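Local atomic coordinates of NADH-dependent FAD reductase (Streptomyces globisporus, PDB entry 4R82), a protein that uses NADH to reduce FAD, supplying freely diffusing FADH2 to a halogenase and a monooxygenase in the biosynthesis of the enediyne antibiotic C-1027. Residues 86-89 against 90-93; 157-160 against 161-164; 165-169 against 170-174. One frame throughout, in Å; residues are numbered along the deposited sequence.

How the contacts relate
All three contacts are local turns in one flavin reductase domain, but their burial and chemistry differ. Contact 2 is a surface feature, an aromatic-cation stack at the end of strand 146-158. Contact 1 is partly buried and mostly polar, a turn ahead of helix 92-97 closed by carbonyl, carboxamide and carboxylate acceptors. Contact 3, also partly buried, is a hairpin whose two phenylalanines touch the FAD, Phe167 also meeting the NAD. Contact 1 touches both others: Ala89 N lies 2.8 Å from Glu163 O, and Leu87 O lies 3.0 Å from Met165 N, each a probable hydrogen bond. Contacts 2 and 3 only adjoin in sequence, and both meet the second subunit.

Contact 1 (86-89 against 90-93); sequences VLEA and GQEK. With ACT (acetate ion), chain H.
Gln91 and Glu88 are joined across a tight turn by two hydrogen bonds, and a third, from Gly90 N to the Glu88 carboxylate, tightens the same turn; two of the three use side-chain acceptors. The carboxamide oxygen Gln91 OE1 receives the backbone N-H of Glu88 at 2.8 Å, nearly straight, with the donor tilted only 15° from the carbonyl plane. In the reverse direction Gln91 N donates to Glu88 O over 3.0 Å, the bond that closes a type I beta turn from Glu88 to Gln91. The third bond runs from Gly90 N to Glu88 OE1, 2.8 Å long, and meets the carboxylate from above its plane.

The side-chain torsions account for these approaches. Gln91 sets CG opposite its carbonyl carbon (chi1 -63°) and then extends, carrying OE1 back over the turn to Glu88 N. Glu88 instead bends at chi2 (-88°), which folds its carboxylate round to the N-H two residues ahead. Beside the amide, Leu87 CD2 packs 3.4 Å from Gln91 OE1, an apolar flank to a polar atom that is already bonded.

Further out, a water accepts from Glu92 N and donates to Ala89 O, bridging the turn to the first residue of the helix, for which Gln91 is the N-cap residue. The amide nitrogen Gln91 NE2 makes weak hydrogen bonds to an acetate ion, probably from the crystallisation liquor, and to Ala127 O. Glu92 OE2 forms a salt bridge with Arg96 one helical turn on.

The turn thus connects strand 81-86 to helix 92-97. Backbone hydrogen bonds tie Val86 to Val130 and Ala131 and Leu87 to Val34, while the side chain of Leu87 packs on Val34 and on Met165 just before strand 166-168.

Contact 2 (157-160 against 161-164); sequences TRWP and AREG
Between Trp159 and Arg162 the backbone reverses in a type I beta turn, closed by a hydrogen bond from Arg162 N to Trp159 O of 3.0 Å with an N-H...O angle of 158°. Pro160 and Ala161 occupy the two middle positions. Thr157 and Arg158, the last residues of strand 146-158, lead into this turn.

The same reversal brings the side chains of Trp159 and Arg162 alongside each other, pointing the same way. Arg162 is extended from CG to NE and lays its guanidinium over one face of the indole, with the planes 19° apart. Its NH2 lies 3.5 Å from Trp159 CG and equally close to CD2, over the CG-CD2 bond of the five-membered ring and displaced toward the rim. Arg162 CZ stands 4.1 Å from the centroid of the five-membered ring of Trp159, which meets the geometry of a cation-pi interaction. The aliphatic part contributes too, for Arg162 CD packs 3.7 Å from Trp159 CB. On the opposite face of the indole sits the methyl CG2 of Thr157, while His132 forms an edge-to-face pair with the tryptophan.

Arg162 NH2 also donates a hydrogen bond to Ala129 O, so one terminal nitrogen serves both carbonyl and ring face. Lying flat on the indole does not prevent the guanidinium from donating to the carbonyl, which probably helps fix its rotation. The chemistry is therefore a combined one: dispersion and charge-quadrupole attraction toward the indole, with conventional hydrogen bonding by the same cation.

Contact 3 (165-169 against 170-174); sequences MLFSG and GRFRR. With FAD (flavin-adenine dinucleotide), chain K; NAD (nicotinamide-adenine-dinucleotide), chain C; ACT (acetate ion), chain G.
Gly170 touches the ring of Phe167 at the tip of an antiparallel beta hairpin, with strands 166-168 and 171-173 joined by a type I' turn from Ser168 to Arg171. Both central glycines have positive phi. Gly170 C lies 3.5 Å from Phe167 CE1, and the residue also lines the NAD pocket.

Arg171 next forms a hydrogen-bonded pair with Ser168: Ser168 N to Arg171 O is 2.9 Å and nearly straight at 166°, and the return bond closes the turn.

Phe172 forms the non-hydrogen-bonded pair with Phe167. Their rings incline at 49°, centroids 5.7 Å apart, neither stacked nor edge-to-face. Over one face of Phe172 comes the selenomethionine methyl Met165 CE, 3.7 Å from the ring centroid in a CH-pi contact. The bend at chi3 of Met165 (-55°) carries that methyl onto the ring.

Arg173 pairs with Leu166, its N bonding Leu166 O. Its guanidinium meets Glu163 of the second subunit in a salt bridge, and a water links NH1 to Ser168 O.

On the face of the hairpin that carries Phe167 and Phe172, the flavin methyl C7M sits over the centre of the Phe167 ring, 3.7 Å from Phe167 CE2.

Contact 1 (86-89 against 90-93)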
loop_
_atom_site.group_PDB
_atom_site.type_symbol
_atom_site.label_atom_id
_atom_site.label_comp_id
_atom_site.label_asym_id
_atom_site.label_seq_id
_atom_site.Cartn_x
_atom_site.Cartn_y
_atom_site.Cartn_z
ATOM N N VAL A 86 -3.959 4.893 11.547
ATOM C CA VAL A 86 -4.272 5.422 10.227
ATOM C C VAL A 86 -4.737 6.858 10.389
ATOM O O VAL A 86 -5.757 7.124 11.038
ATOM C CB VAL A 86 -5.374 4.613 9.545
ATOM C CG1 VAL A 86 -5.762 5.258 8.211
ATOM C CG2 VAL A 86 -4.927 3.164 9.358
ATOM N N LEU A 87 -3.997 7.795 9.808
ATOM C CA LEU A 87 -4.257 9.204 10.069
ATOM C C LEU A 87 -5.476 9.723 9.329
ATOM O O LEU A 87 -5.696 9.404 8.163
ATOM C CB LEU A 87 -3.034 10.074 9.736
ATOM C CG LEU A 87 -1.788 9.809 10.593
ATOM C CD1 LEU A 87 -0.670 10.789 10.194
ATOM C CD2 LEU A 87 -2.111 9.914 12.083
ATOM N N GLU A 88 -6.253 10.537 10.037
ATOM C CA GLU A 88 -7.454 11.161 9.526
ATOM C C GLU A 88 -7.116 12.400 8.691
ATOM O O GLU A 88 -6.018 12.943 8.792
ATOM C CB GLU A 88 -8.347 11.497 10.731
ATOM C CG GLU A 88 -9.701 12.079 10.435
ATOM C CD GLU A 88 -9.651 13.588 10.322
ATOM O OE1 GLU A 88 -8.701 14.181 10.885
ATOM O OE2 GLU A 88 -10.544 14.174 9.669
ATOM N N ALA A 89 -8.076 12.842 7.879
ATOM C CA ALA A 89 -7.882 13.919 6.916
ATOM C C ALA A 89 -7.220 15.185 7.454
ATOM O O ALA A 89 -6.490 15.849 6.723
ATOM C CB ALA A 89 -9.209 14.267 6.253
ATOM N N GLY A 90 -7.478 15.535 8.709
ATOM C CA GLY A 90 -6.924 16.769 9.256
ATOM C C GLY A 90 -5.656 16.621 10.094
ATOM O O GLY A 90 -5.312 17.518 10.873
ATOM N N GLN A 91 -4.951 15.509 9.932
ATOM C CA GLN A 91 -3.785 15.230 10.766
ATOM C C GLN A 91 -2.439 15.385 10.065
ATOM O O GLN A 91 -1.485 14.662 10.373
ATOM C CB GLN A 91 -3.901 13.838 11.375
ATOM C CG GLN A 91 -5.104 13.707 12.300
ATOM C CD GLN A 91 -5.092 12.409 13.064
ATOM O OE1 GLN A 91 -5.211 11.329 12.475
ATOM N NE2 GLN A 91 -4.906 12.497 14.384
ATOM N N GLU A 92 -2.354 16.328 9.139
ATOM C CA GLU A 92 -1.093 16.589 8.462
ATOM C C GLU A 92 0.027 16.964 9.439
ATOM O O GLU A 92 1.194 16.608 9.220
ATOM C CB GLU A 92 -1.269 17.677 7.400
ATOM C CG GLU A 92 0.040 18.078 6.740
ATOM C CD GLU A 92 -0.138 19.074 5.609
ATOM O OE1 GLU A 92 -1.278 19.224 5.117
ATOM O OE2 GLU A 92 0.871 19.702 5.212
ATOM N N LYS A 93 -0.320 17.667 10.515
ATOM C CA LYS A 93 0.689 18.095 11.485
ATOM C C LYS A 93 1.334 16.880 12.139
ATOM O O LYS A 93 2.559 16.819 12.294
ATOM C CB LYS A 93 0.072 19.009 12.548
ATOM C CG LYS A 93 1.057 19.492 13.602
HETATM C C ACT H . -2.676 16.234 14.683
HETATM O O ACT H . -2.385 16.418 13.475
HETATM O OXT ACT H . -3.718 15.575 14.918
HETATM C CH3 ACT H . -1.813 16.771 15.786
HETATM O O HOH W 1 -4.481 17.548 7.223
#

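Contact 2 (157-160 against 161-164)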
loop_
_atom_site.group_PDB
_atom_site.type_symbol
_atom_site.label_atom_id
_atom_site.label_comp_id
_atom_site.label_asym_id
_atom_site.label_seq_id
_atom_site.Cartn_x
_atom_site.Cartn_y
_atom_site.Cartn_z
ATOM N N THR A 157 -9.471 -0.940 16.426
ATOM C CA THR A 157 -10.618 -0.103 16.763
ATOM C C THR A 157 -10.738 0.917 15.646
ATOM O O THR A 157 -9.721 1.355 15.107
ATOM C CB THR A 157 -10.419 0.622 18.103
ATOM O OG1 THR A 157 -10.410 -0.337 19.173
ATOM C CG2 THR A 157 -11.547 1.612 18.349
ATOM N N ARG A 158 -11.965 1.275 15.278
ATOM C CA ARG A 158 -12.135 2.260 14.211
ATOM C C ARG A 158 -13.212 3.282 14.564
ATOM O O ARG A 158 -14.081 3.018 15.391
ATOM C CB ARG A 158 -12.428 1.573 12.873
ATOM C CG ARG A 158 -13.726 0.796 12.837
ATOM C CD ARG A 158 -13.846 -0.024 11.544
ATOM N NE ARG A 158 -13.951 0.836 10.367
ATOM C CZ ARG A 158 -15.099 1.243 9.832
ATOM N NH1 ARG A 158 -16.263 0.871 10.355
ATOM N NH2 ARG A 158 -15.080 2.029 8.762
ATOM N N TRP A 159 -13.118 4.450 13.939
ATOM C CA TRP A 159 -14.067 5.544 14.129
ATOM C C TRP A 159 -14.696 5.805 12.779
ATOM O O TRP A 159 -14.132 6.505 11.943
ATOM C CB TRP A 159 -13.346 6.799 14.657
ATOM C CG TRP A 159 -12.971 6.676 16.106
ATOM C CD1 TRP A 159 -13.659 7.177 17.177
ATOM C CD2 TRP A 159 -11.847 5.966 16.647
ATOM N NE1 TRP A 159 -13.020 6.839 18.349
ATOM C CE2 TRP A 159 -11.909 6.092 18.053
ATOM C CE3 TRP A 159 -10.791 5.244 16.080
ATOM C CZ2 TRP A 159 -10.954 5.519 18.902
ATOM C CZ3 TRP A 159 -9.839 4.665 16.931
ATOM C CH2 TRP A 159 -9.931 4.810 18.328
ATOM N N PRO A 160 -15.874 5.224 12.549
ATOM C CA PRO A 160 -16.486 5.252 11.218
ATOM C C PRO A 160 -16.726 6.651 10.650
ATOM O O PRO A 160 -16.758 6.797 9.431
ATOM C CB PRO A 160 -17.820 4.540 11.435
ATOM C CG PRO A 160 -17.558 3.619 12.586
ATOM C CD PRO A 160 -16.619 4.369 13.491
ATOM N N ALA A 161 -16.886 7.660 11.499
ATOM C CA ALA A 161 -17.186 8.998 10.998
ATOM C C ALA A 161 -15.964 9.644 10.353
ATOM O O ALA A 161 -16.093 10.608 9.583
ATOM C CB ALA A 161 -17.741 9.875 12.107
ATOM N N ARG A 162 -14.786 9.111 10.665
ATOM C CA ARG A 162 -13.522 9.685 10.182
ATOM C C ARG A 162 -13.088 9.111 8.841
ATOM O O ARG A 162 -13.388 7.959 8.518
ATOM C CB ARG A 162 -12.408 9.474 11.212
ATOM C CG ARG A 162 -12.660 10.194 12.542
ATOM C CD ARG A 162 -11.611 9.834 13.593
ATOM N NE ARG A 162 -11.913 10.514 14.853
ATOM C CZ ARG A 162 -11.391 10.203 16.037
ATOM N NH1 ARG A 162 -11.731 10.908 17.111
ATOM N NH2 ARG A 162 -10.535 9.202 16.155
ATOM N N GLU A 163 -12.343 9.914 8.083
ATOM C CA GLU A 163 -11.859 9.509 6.772
ATOM C C GLU A 163 -10.366 9.814 6.690
ATOM O O GLU A 163 -9.918 10.831 7.218
ATOM C CB GLU A 163 -12.626 10.321 5.726
ATOM C CG GLU A 163 -12.364 9.977 4.290
ATOM C CD GLU A 163 -13.515 10.421 3.415
ATOM O OE1 GLU A 163 -14.437 9.608 3.201
ATOM O OE2 GLU A 163 -13.510 11.588 2.974
ATOM N N GLY A 164 -9.594 8.951 6.029
ATOM C CA GLY A 164 -8.144 9.102 6.001
ATOM C C GLY A 164 -7.579 10.255 5.175
ATOM O O GLY A 164 -8.196 10.717 4.211
#

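Contact 3 (165-169 against 170-174)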
loop_
_atom_site.group_PDB
_atom_site.type_symbol
_atom_site.label_atom_id
_atom_site.label_comp_id
_atom_site.label_asym_id
_atom_site.label_seq_id
_atom_site.Cartn_x
_atom_site.Cartn_y
_atom_site.Cartn_z
HETATM N N MSE A 165 -6.404 10.740 5.572
HETATM C CA MSE A 165 -5.686 11.690 4.732
HETATM C C MSE A 165 -5.032 10.916 3.601
HETATM O O MSE A 165 -4.959 9.685 3.651
HETATM C CB MSE A 165 -4.659 12.485 5.548
HETATM C CG MSE A 165 -3.607 11.660 6.248
HETATM SE SE MSE A 165 -2.303 12.797 7.203
HETATM C CE MSE A 165 -1.742 13.901 5.730
ATOM N N LEU A 166 -4.573 11.636 2.579
ATOM C CA LEU A 166 -3.974 11.033 1.394
ATOM C C LEU A 166 -2.576 11.589 1.158
ATOM O O LEU A 166 -2.269 12.719 1.555
ATOM C CB LEU A 166 -4.835 11.322 0.163
ATOM C CG LEU A 166 -6.262 10.793 0.270
ATOM C CD1 LEU A 166 -7.122 11.312 -0.854
ATOM C CD2 LEU A 166 -6.206 9.280 0.240
ATOM N N PHE A 167 -1.744 10.778 0.506
ATOM C CA PHE A 167 -0.385 11.149 0.115
ATOM C C PHE A 167 -0.227 10.670 -1.328
ATOM O O PHE A 167 -0.366 9.470 -1.622
ATOM C CB PHE A 167 0.605 10.423 1.035
ATOM C CG PHE A 167 2.060 10.732 0.771
ATOM C CD1 PHE A 167 2.521 12.039 0.715
ATOM C CD2 PHE A 167 2.981 9.692 0.648
ATOM C CE1 PHE A 167 3.866 12.308 0.498
ATOM C CE2 PHE A 167 4.325 9.960 0.426
ATOM C CZ PHE A 167 4.759 11.263 0.354
ATOM N N SER A 168 0.048 11.599 -2.231
ATOM C CA SER A 168 0.159 11.246 -3.640
ATOM C C SER A 168 1.005 12.293 -4.333
ATOM O O SER A 168 0.889 13.485 -4.048
ATOM C CB SER A 168 -1.236 11.162 -4.275
ATOM O OG SER A 168 -1.164 10.815 -5.652
ATOM N N GLY A 169 1.889 11.854 -5.224
ATOM C CA GLY A 169 2.732 12.790 -5.948
ATOM C C GLY A 169 3.641 13.568 -5.017
ATOM O O GLY A 169 4.062 14.691 -5.336
ATOM N N GLY A 170 3.945 12.969 -3.867
ATOM C CA GLY A 170 4.817 13.595 -2.888
ATOM C C GLY A 170 4.146 14.687 -2.072
ATOM O O GLY A 170 4.821 15.436 -1.359
ATOM N N ARG A 171 2.820 14.775 -2.164
ATOM C CA ARG A 171 2.066 15.831 -1.483
ATOM C C ARG A 171 0.941 15.247 -0.663
ATOM O O ARG A 171 0.418 14.182 -0.983
ATOM C CB ARG A 171 1.424 16.786 -2.492
ATOM C CG ARG A 171 2.370 17.522 -3.397
ATOM C CD ARG A 171 1.572 18.392 -4.341
ATOM N NE ARG A 171 2.413 19.113 -5.288
ATOM C CZ ARG A 171 3.081 20.222 -4.995
ATOM N NH1 ARG A 171 3.818 20.820 -5.921
ATOM N NH2 ARG A 171 3.020 20.731 -3.770
ATOM N N PHE A 172 0.540 15.959 0.384
ATOM C CA PHE A 172 -0.652 15.550 1.115
ATOM C C PHE A 172 -1.873 16.056 0.349
ATOM O O PHE A 172 -1.864 17.160 -0.199
ATOM C CB PHE A 172 -0.623 16.080 2.546
ATOM C CG PHE A 172 0.459 15.461 3.401
ATOM C CD1 PHE A 172 0.666 14.090 3.401
ATOM C CD2 PHE A 172 1.282 16.260 4.180
ATOM C CE1 PHE A 172 1.664 13.524 4.187
ATOM C CE2 PHE A 172 2.274 15.701 4.970
ATOM C CZ PHE A 172 2.468 14.334 4.964
ATOM N N ARG A 173 -2.908 15.227 0.278
ATOM C CA ARG A 173 -4.086 15.550 -0.528
ATOM C C ARG A 173 -5.333 15.192 0.275
ATOM O O ARG A 173 -5.230 14.570 1.326
ATOM C CB ARG A 173 -4.056 14.756 -1.845
ATOM C CG ARG A 173 -2.911 15.109 -2.786
ATOM C CD ARG A 173 -3.071 16.499 -3.377
ATOM N NE ARG A 173 -4.304 16.628 -4.156
ATOM C CZ ARG A 173 -4.408 16.319 -5.446
ATOM N NH1 ARG A 173 -3.349 15.869 -6.106
ATOM N NH2 ARG A 173 -5.565 16.461 -6.080
ATOM N N ARG A 174 -6.499 15.584 -0.234
ATOM C CA ARG A 174 -7.791 15.308 0.398
ATOM C C ARG A 174 -8.739 14.617 -0.582
ATOM O O ARG A 174 -8.616 14.793 -1.799
ATOM C CB ARG A 174 -8.452 16.622 0.819
ATOM C CG ARG A 174 -8.290 16.997 2.269
ATOM C CD ARG A 174 -9.107 18.249 2.598
ATOM N NE ARG A 174 -9.509 18.260 4.000
ATOM C CZ ARG A 174 -8.704 18.611 4.999
ATOM N NH1 ARG A 174 -7.457 18.990 4.749
ATOM N NH2 ARG A 174 -9.145 18.584 6.247
HETATM N N1 FAD K . 9.824 5.564 6.115
HETATM C C2 FAD K . 9.794 4.244 6.024
HETATM O O2 FAD K . 10.904 3.515 6.428
HETATM N N3 FAD K . 8.744 3.560 5.577
HETATM C C4 FAD K . 7.648 4.223 5.175
HETATM O O4 FAD K . 6.548 3.528 4.712
HETATM C C4X FAD K . 7.628 5.646 5.222
HETATM N N5 FAD K . 6.519 6.324 4.792
HETATM C C5X FAD K . 6.515 7.685 4.880
HETATM C C6 FAD K . 5.357 8.384 4.452
HETATM C C7 FAD K . 5.348 9.780 4.514
HETATM C C7M FAD K . 4.102 10.571 4.055
HETATM C C8 FAD K . 6.464 10.475 5.011
HETATM C C8M FAD K . 6.422 11.989 5.077
HETATM C C9 FAD K . 7.608 9.783 5.436
HETATM C C9A FAD K . 7.637 8.369 5.373
HETATM N N10 FAD K . 8.759 7.681 5.797
HETATM C C10 FAD K . 8.746 6.319 5.715
HETATM C "C1'" FAD K . 9.955 8.357 6.306
HETATM C "C2'" FAD K . 10.013 8.434 7.819
HETATM O "O2'" FAD K . 8.744 8.854 8.297
HETATM C "C3'" FAD K . 11.018 9.507 8.217
HETATM O "O3'" FAD K . 10.727 10.692 7.501
HETATM C "C4'" FAD K . 12.408 9.110 7.826
HETATM O "O4'" FAD K . 12.582 7.754 8.132
HETATM C "C5'" FAD K . 13.475 10.008 8.502
HETATM O "O5'" FAD K . 13.650 9.747 9.906
HETATM P P FAD K . 13.832 8.229 10.503
HETATM O O1P FAD K . 14.706 8.234 11.751
HETATM O O2P FAD K . 14.482 7.371 9.443
HETATM O O3P FAD K . 12.469 7.690 10.861
HETATM P PA NAD C . 8.735 11.948 -2.001
HETATM O O1A NAD C . 9.333 11.793 -0.605
HETATM O O2A NAD C . 8.000 13.271 -2.082
HETATM O O5B NAD C . 7.671 10.811 -2.197
HETATM C C5B NAD C . 7.425 10.166 -3.393
HETATM C C4B NAD C . 7.351 8.701 -3.325
HETATM O O4B NAD C . 8.639 8.208 -3.080
HETATM C C3B NAD C . 6.498 8.258 -2.212
HETATM O O3B NAD C . 5.813 7.108 -2.612
HETATM C C2B NAD C . 7.439 7.900 -1.157
HETATM O O2B NAD C . 6.902 6.997 -0.258
HETATM C C1B NAD C . 8.543 7.330 -1.915
HETATM N N9A NAD C . 9.834 7.338 -1.214
HETATM C C8A NAD C . 10.519 8.413 -0.782
HETATM N N7A NAD C . 11.664 8.032 -0.190
HETATM C C5A NAD C . 11.712 6.682 -0.241
HETATM C C6A NAD C . 12.628 5.726 0.198
HETATM N N6A NAD C . 13.789 6.109 0.846
HETATM N N1A NAD C . 12.374 4.430 -0.026
HETATM C C2A NAD C . 11.254 4.026 -0.643
HETATM N N3A NAD C . 10.356 4.917 -1.087
HETATM C C4A NAD C . 10.555 6.238 -0.895
HETATM O O3 NAD C . 9.877 11.928 -3.085
HETATM C C ACT G . -1.001 12.993 -7.981
HETATM O O ACT G . -0.751 13.500 -9.102
HETATM O OXT ACT G . -0.086 12.322 -7.458
HETATM C CH3 ACT G . -2.324 13.169 -7.301
HETATM O O HOH W 2 -0.560 15.244 -5.537
#